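Local coordinates for Ro sixty-related protein, RSR (Deinococcus radiodurans, PDB 2NVO) that binds several small RNAs that accumulate during recovery from UV irradiation and contributes to the ultraviolet resistance of this bacterium, at residues K491-F502 with D511-D519. Sequence-based numbering, arbitrary orientation.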
ATOM      1  N   LYS A 491      19.815  -4.670  12.578  1.00 11.50           N
ATOM      2  CA  LYS A 491      19.413  -3.755  11.514  1.00  8.14           C
ATOM      3  C   LYS A 491      18.893  -2.460  12.129  1.00  7.75           C
ATOM      4  O   LYS A 491      18.483  -2.433  13.282  1.00  7.33           O
ATOM      5  CB  LYS A 491      18.330  -4.386  10.639  1.00 10.26           C
ATOM      6  CG  LYS A 491      18.804  -5.573   9.801  1.00 12.12           C
ATOM      7  CD  LYS A 491      17.654  -6.147   9.001  1.00 12.56           C
ATOM      8  CE  LYS A 491      18.120  -7.188   7.998  1.00 16.96           C
ATOM      9  NZ  LYS A 491      18.699  -8.349   8.695  1.00 16.37           N
ATOM     10  N   LEU A 492      18.897  -1.393  11.345  1.00  8.99           N
ATOM     11  CA  LEU A 492      18.365  -0.111  11.813  1.00  5.89           C
ATOM     12  C   LEU A 492      17.343   0.415  10.803  1.00  5.12           C
ATOM     13  O   LEU A 492      17.620   0.454   9.604  1.00  5.12           O
ATOM     14  CB  LEU A 492      19.499   0.906  11.958  1.00  5.93           C
ATOM     15  CG  LEU A 492      19.032   2.356  12.141  1.00  5.12           C
ATOM     16  CD1 LEU A 492      18.276   2.491  13.466  1.00  5.52           C
ATOM     17  CD2 LEU A 492      20.223   3.331  12.058  1.00  6.05           C
ATOM     18  N   ILE A 493      16.169   0.805  11.288  1.00  5.12           N
ATOM     19  CA  ILE A 493      15.163   1.459  10.444  1.00  5.16           C
ATOM     20  C   ILE A 493      14.970   2.845  11.043  1.00  5.12           C
ATOM     21  O   ILE A 493      14.768   2.969  12.240  1.00  5.12           O
ATOM     22  CB  ILE A 493      13.794   0.733  10.479  1.00  5.81           C
ATOM     23  CG1 ILE A 493      13.928  -0.758  10.088  1.00  5.73           C
ATOM     24  CG2 ILE A 493      12.769   1.456   9.572  1.00  5.95           C
ATOM     25  CD1 ILE A 493      12.665  -1.565  10.269  1.00  7.08           C
ATOM     26  N   VAL A 494      15.100   3.874  10.218  1.00  5.12           N
ATOM     27  CA  VAL A 494      14.791   5.237  10.632  1.00  5.12           C
ATOM     28  C   VAL A 494      13.529   5.701   9.896  1.00  5.12           C
ATOM     29  O   VAL A 494      13.481   5.741   8.669  1.00  5.12           O
ATOM     30  CB  VAL A 494      15.986   6.188  10.344  1.00  5.12           C
ATOM     31  CG1 VAL A 494      15.647   7.622  10.793  1.00  5.61           C
ATOM     32  CG2 VAL A 494      17.229   5.680  11.074  1.00  7.54           C
ATOM     33  N   VAL A 495      12.499   6.025  10.667  1.00  5.69           N
ATOM     34  CA  VAL A 495      11.232   6.471  10.131  1.00  5.12           C
ATOM     35  C   VAL A 495      11.043   7.981  10.352  1.00  5.12           C
ATOM     36  O   VAL A 495      10.899   8.433  11.481  1.00  5.12           O
ATOM     37  CB  VAL A 495      10.065   5.710  10.785  1.00  5.12           C
ATOM     38  CG1 VAL A 495       8.728   6.115  10.089  1.00  5.12           C
ATOM     39  CG2 VAL A 495      10.283   4.225  10.651  1.00  5.47           C
ATOM     40  N   GLY A 496      11.075   8.745   9.267  1.00  5.12           N
ATOM     41  CA  GLY A 496      10.690  10.148   9.319  1.00  5.12           C
ATOM     42  C   GLY A 496       9.244  10.255   8.945  1.00  5.12           C
ATOM     43  O   GLY A 496       8.914  10.370   7.755  1.00  6.63           O
ATOM     44  N   LEU A 497       8.375  10.212   9.954  1.00  5.12           N
ATOM     45  CA  LEU A 497       6.934  10.065   9.751  1.00  5.12           C
ATOM     46  C   LEU A 497       6.310  11.182   8.896  1.00  5.92           C
ATOM     47  O   LEU A 497       5.347  10.947   8.192  1.00  5.40           O
ATOM     48  CB  LEU A 497       6.189   9.958  11.095  1.00  5.12           C
ATOM     49  CG  LEU A 497       6.421   8.648  11.865  1.00  5.12           C
ATOM     50  CD1 LEU A 497       6.132   8.883  13.350  1.00  5.12           C
ATOM     51  CD2 LEU A 497       5.618   7.479  11.295  1.00  5.12           C
ATOM     52  N   THR A 498       6.865  12.383   8.969  1.00  5.15           N
ATOM     53  CA  THR A 498       6.399  13.492   8.126  1.00  7.29           C
ATOM     54  C   THR A 498       7.535  14.067   7.273  1.00  9.77           C
ATOM     55  O   THR A 498       7.451  15.200   6.825  1.00  8.23           O
ATOM     56  CB  THR A 498       5.842  14.648   8.984  1.00  7.19           C
ATOM     57  OG1 THR A 498       6.836  15.043   9.941  1.00  8.16           O
ATOM     58  CG2 THR A 498       4.576  14.219   9.715  1.00  6.60           C
ATOM     59  N   ALA A 499       8.591  13.283   7.064  1.00  7.43           N
ATOM     60  CA  ALA A 499       9.753  13.720   6.312  1.00  7.95           C
ATOM     61  C   ALA A 499       9.468  13.739   4.810  1.00 11.27           C
ATOM     62  O   ALA A 499       8.631  12.997   4.317  1.00 10.77           O
ATOM     63  CB  ALA A 499      10.942  12.812   6.603  1.00  8.82           C
ATOM     64  N   THR A 500      10.163  14.597   4.083  1.00  9.30           N
ATOM     65  CA  THR A 500      10.096  14.561   2.624  1.00 13.16           C
ATOM     66  C   THR A 500      11.431  14.017   2.094  1.00 14.21           C
ATOM     67  O   THR A 500      11.480  13.373   1.050  1.00 15.39           O
ATOM     68  CB  THR A 500       9.780  15.959   2.018  1.00 13.15           C
ATOM     69  OG1 THR A 500      10.754  16.889   2.462  1.00 11.97           O
ATOM     70  CG2 THR A 500       8.403  16.451   2.468  1.00 18.02           C
ATOM     71  N   GLU A 501      12.504  14.240   2.851  1.00 15.44           N
ATOM     72  CA  GLU A 501      13.824  13.737   2.476  1.00 15.18           C
ATOM     73  C   GLU A 501      14.825  13.790   3.643  1.00 16.95           C
ATOM     74  O   GLU A 501      14.908  14.784   4.369  1.00 18.10           O
ATOM     75  CB  GLU A 501      14.370  14.531   1.282  1.00 22.17           C
ATOM     76  CG  GLU A 501      15.609  13.912   0.647  1.00 24.16           C
ATOM     77  CD  GLU A 501      15.359  12.495   0.138  1.00 25.47           C
ATOM     78  OE1 GLU A 501      14.634  12.342  -0.865  1.00 28.19           O
ATOM     79  OE2 GLU A 501      15.880  11.526   0.741  1.00 27.42           O
ATOM     80  N   PHE A 502      15.551  12.693   3.833  1.00 15.85           N
ATOM     81  CA  PHE A 502      16.690  12.628   4.743  1.00 14.03           C
ATOM     82  C   PHE A 502      17.511  11.423   4.322  1.00 14.30           C
ATOM     83  O   PHE A 502      17.049  10.614   3.537  1.00 16.07           O
ATOM     84  CB  PHE A 502      16.249  12.528   6.209  1.00 15.99           C
ATOM     85  CG  PHE A 502      15.512  11.247   6.552  1.00 12.01           C
ATOM     86  CD1 PHE A 502      16.198  10.146   7.062  1.00 14.75           C
ATOM     87  CD2 PHE A 502      14.145  11.156   6.379  1.00 10.84           C
ATOM     88  CE1 PHE A 502      15.533   8.973   7.396  1.00 11.27           C
ATOM     89  CE2 PHE A 502      13.466   9.992   6.708  1.00 10.96           C
ATOM     90  CZ  PHE A 502      14.158   8.895   7.219  1.00 10.17           C
ATOM     91  N   ASP A 511      22.060  -3.412   5.938  1.00 13.67           N
ATOM     92  CA  ASP A 511      21.468  -3.498   7.269  1.00 14.56           C
ATOM     93  C   ASP A 511      20.701  -2.229   7.677  1.00 13.16           C
ATOM     94  O   ASP A 511      20.390  -2.056   8.841  1.00 10.26           O
ATOM     95  CB  ASP A 511      22.533  -3.860   8.330  1.00 11.72           C
ATOM     96  CG  ASP A 511      23.733  -2.895   8.334  1.00 17.65           C
ATOM     97  OD1 ASP A 511      23.752  -1.916   7.557  1.00 15.92           O
ATOM     98  OD2 ASP A 511      24.675  -3.113   9.129  1.00 17.36           O
ATOM     99  N   MET A 512      20.391  -1.365   6.714  1.00 10.18           N
ATOM    100  CA  MET A 512      19.781  -0.073   7.028  1.00 10.86           C
ATOM    101  C   MET A 512      18.642   0.269   6.081  1.00  9.55           C
ATOM    102  O   MET A 512      18.729   0.034   4.876  1.00  9.98           O
ATOM    103  CB  MET A 512      20.824   1.049   6.947  1.00 10.04           C
ATOM    104  CG  MET A 512      22.023   0.814   7.829  1.00 11.50           C
ATOM    105  SD  MET A 512      23.288   2.091   7.659  1.00 11.67           S
ATOM    106  CE  MET A 512      22.700   3.343   8.799  1.00 10.18           C
ATOM    107  N   LEU A 513      17.593   0.869   6.631  1.00  8.77           N
ATOM    108  CA  LEU A 513      16.440   1.281   5.830  1.00  7.84           C
ATOM    109  C   LEU A 513      15.943   2.635   6.324  1.00  6.46           C
ATOM    110  O   LEU A 513      15.748   2.811   7.521  1.00  6.54           O
ATOM    111  CB  LEU A 513      15.305   0.268   5.983  1.00  7.81           C
ATOM    112  CG  LEU A 513      14.010   0.651   5.252  1.00  5.82           C
ATOM    113  CD1 LEU A 513      14.240   0.551   3.774  1.00  8.91           C
ATOM    114  CD2 LEU A 513      12.835  -0.248   5.685  1.00  8.69           C
ATOM    115  N   ASP A 514      15.746   3.572   5.405  1.00  7.62           N
ATOM    116  CA  ASP A 514      15.108   4.852   5.711  1.00  8.56           C
ATOM    117  C   ASP A 514      13.689   4.800   5.155  1.00  8.96           C
ATOM    118  O   ASP A 514      13.482   4.449   3.987  1.00  8.05           O
ATOM    119  CB  ASP A 514      15.848   6.008   5.024  1.00  9.07           C
ATOM    120  CG  ASP A 514      17.186   6.325   5.661  1.00 11.77           C
ATOM    121  OD1 ASP A 514      17.467   5.845   6.782  1.00 13.97           O
ATOM    122  OD2 ASP A 514      17.961   7.080   5.047  1.00 14.09           O
ATOM    123  N   VAL A 515      12.718   5.145   5.989  1.00  7.11           N
ATOM    124  CA  VAL A 515      11.333   5.264   5.565  1.00  6.53           C
ATOM    125  C   VAL A 515      10.999   6.739   5.612  1.00  6.92           C
ATOM    126  O   VAL A 515      10.982   7.356   6.686  1.00  6.21           O
ATOM    127  CB  VAL A 515      10.393   4.531   6.512  1.00  5.36           C
ATOM    128  CG1 VAL A 515       8.916   4.710   6.074  1.00  6.16           C
ATOM    129  CG2 VAL A 515      10.791   3.040   6.615  1.00  5.83           C
ATOM    130  N   VAL A 516      10.742   7.302   4.442  1.00  7.42           N
ATOM    131  CA  VAL A 516      10.501   8.730   4.314  1.00  9.10           C
ATOM    132  C   VAL A 516       8.994   8.933   4.180  1.00  8.49           C
ATOM    133  O   VAL A 516       8.391   8.542   3.186  1.00 10.70           O
ATOM    134  CB  VAL A 516      11.219   9.291   3.070  1.00 10.19           C
ATOM    135  CG1 VAL A 516      11.043  10.818   2.983  1.00  9.90           C
ATOM    136  CG2 VAL A 516      12.696   8.933   3.118  1.00  9.88           C
ATOM    137  N   GLY A 517       8.393   9.541   5.188  1.00  9.48           N
ATOM    138  CA  GLY A 517       6.947   9.625   5.276  1.00  8.05           C
ATOM    139  C   GLY A 517       6.376   8.339   5.835  1.00 10.65           C
ATOM    140  O   GLY A 517       7.085   7.518   6.435  1.00  8.96           O
ATOM    141  N   PHE A 518       5.075   8.166   5.667  1.00 10.24           N
ATOM    142  CA  PHE A 518       4.422   6.951   6.101  1.00  9.24           C
ATOM    143  C   PHE A 518       3.191   6.753   5.256  1.00 12.45           C
ATOM    144  O   PHE A 518       2.663   7.705   4.688  1.00 13.34           O
ATOM    145  CB  PHE A 518       4.029   7.016   7.581  1.00  7.42           C
ATOM    146  CG  PHE A 518       4.242   5.721   8.327  1.00  8.01           C
ATOM    147  CD1 PHE A 518       5.502   5.173   8.431  1.00  8.72           C
ATOM    148  CD2 PHE A 518       3.184   5.066   8.953  1.00 13.19           C
ATOM    149  CE1 PHE A 518       5.717   3.979   9.125  1.00  7.18           C
ATOM    150  CE2 PHE A 518       3.395   3.871   9.669  1.00 11.18           C
ATOM    151  CZ  PHE A 518       4.663   3.335   9.751  1.00  8.60           C
ATOM    152  N   ASP A 519       2.756   5.506   5.176  1.00 13.37           N
ATOM    153  CA  ASP A 519       1.500   5.151   4.540  1.00 19.56           C
ATOM    154  C   ASP A 519       1.158   3.731   4.953  1.00 15.79           C
ATOM    155  O   ASP A 519       1.871   3.118   5.759  1.00 11.74           O
ATOM    156  CB  ASP A 519       1.555   5.306   3.004  1.00 21.98           C
ATOM    157  CG  ASP A 519       2.614   4.423   2.338  1.00 23.05           C
ATOM    158  OD1 ASP A 519       3.057   3.428   2.937  1.00 20.89           O
ATOM    159  OD2 ASP A 519       3.009   4.731   1.187  1.00 27.36           O
TER
HETATM  160  O   HOH W   1      17.234   7.872   2.543  1.00 20.38           O
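Strands 491-496 and 512-517 run parallel, 12° apart, joined by six backbone hydrogen bonds zigzagging from L492 N-D511 O to G517 N-G496 O. The straightest links V515 N to V494 O at 2.8 Å. G496 O, where the first strand breaks into a type I turn, also accepts A499 N from the opposite face of its carbonyl plane.

Apolar packing follows strand alternation. I493, V495 and L513 pack on helix 522-530 (F529, M526); V515 shares their face, its CG2 3.9 Å from I493 CG2. Beta-branched I493, V495 and V515 suit an extended backbone. Opposite, L492 CD2 lies 4.1 Å from M512 CE, both residues against L479 of helix 475-486. L497 lays CD2 over one face of the F518 ring, a CH-pi contact, while V495 CG1 touches the ring obliquely.

Glycines fit two tight places: the A499 methyl, 4.1 Å from V516 CG1, fills the space where a CB on G496 would stand, and at G517 a CB would jam against the V516 carbonyl oxygen.

F502, its chi1 of 65° setting CG between backbone N and carbonyl carbon, brings CZ 3.6 Å from V515 O at the ring edge; CE2 packs on V516 CG2. A buried polar group, the D514 carboxylate, lies 42° from that ring's plane. OD2 accepts the backbone N of I504 and A505, and a water joins it to F502 O, tying the connecting loop to the strand.

Parallel strands sandwiched by helices characterise the Rossmann-like VWFA fold that closes the TROVE horseshoe.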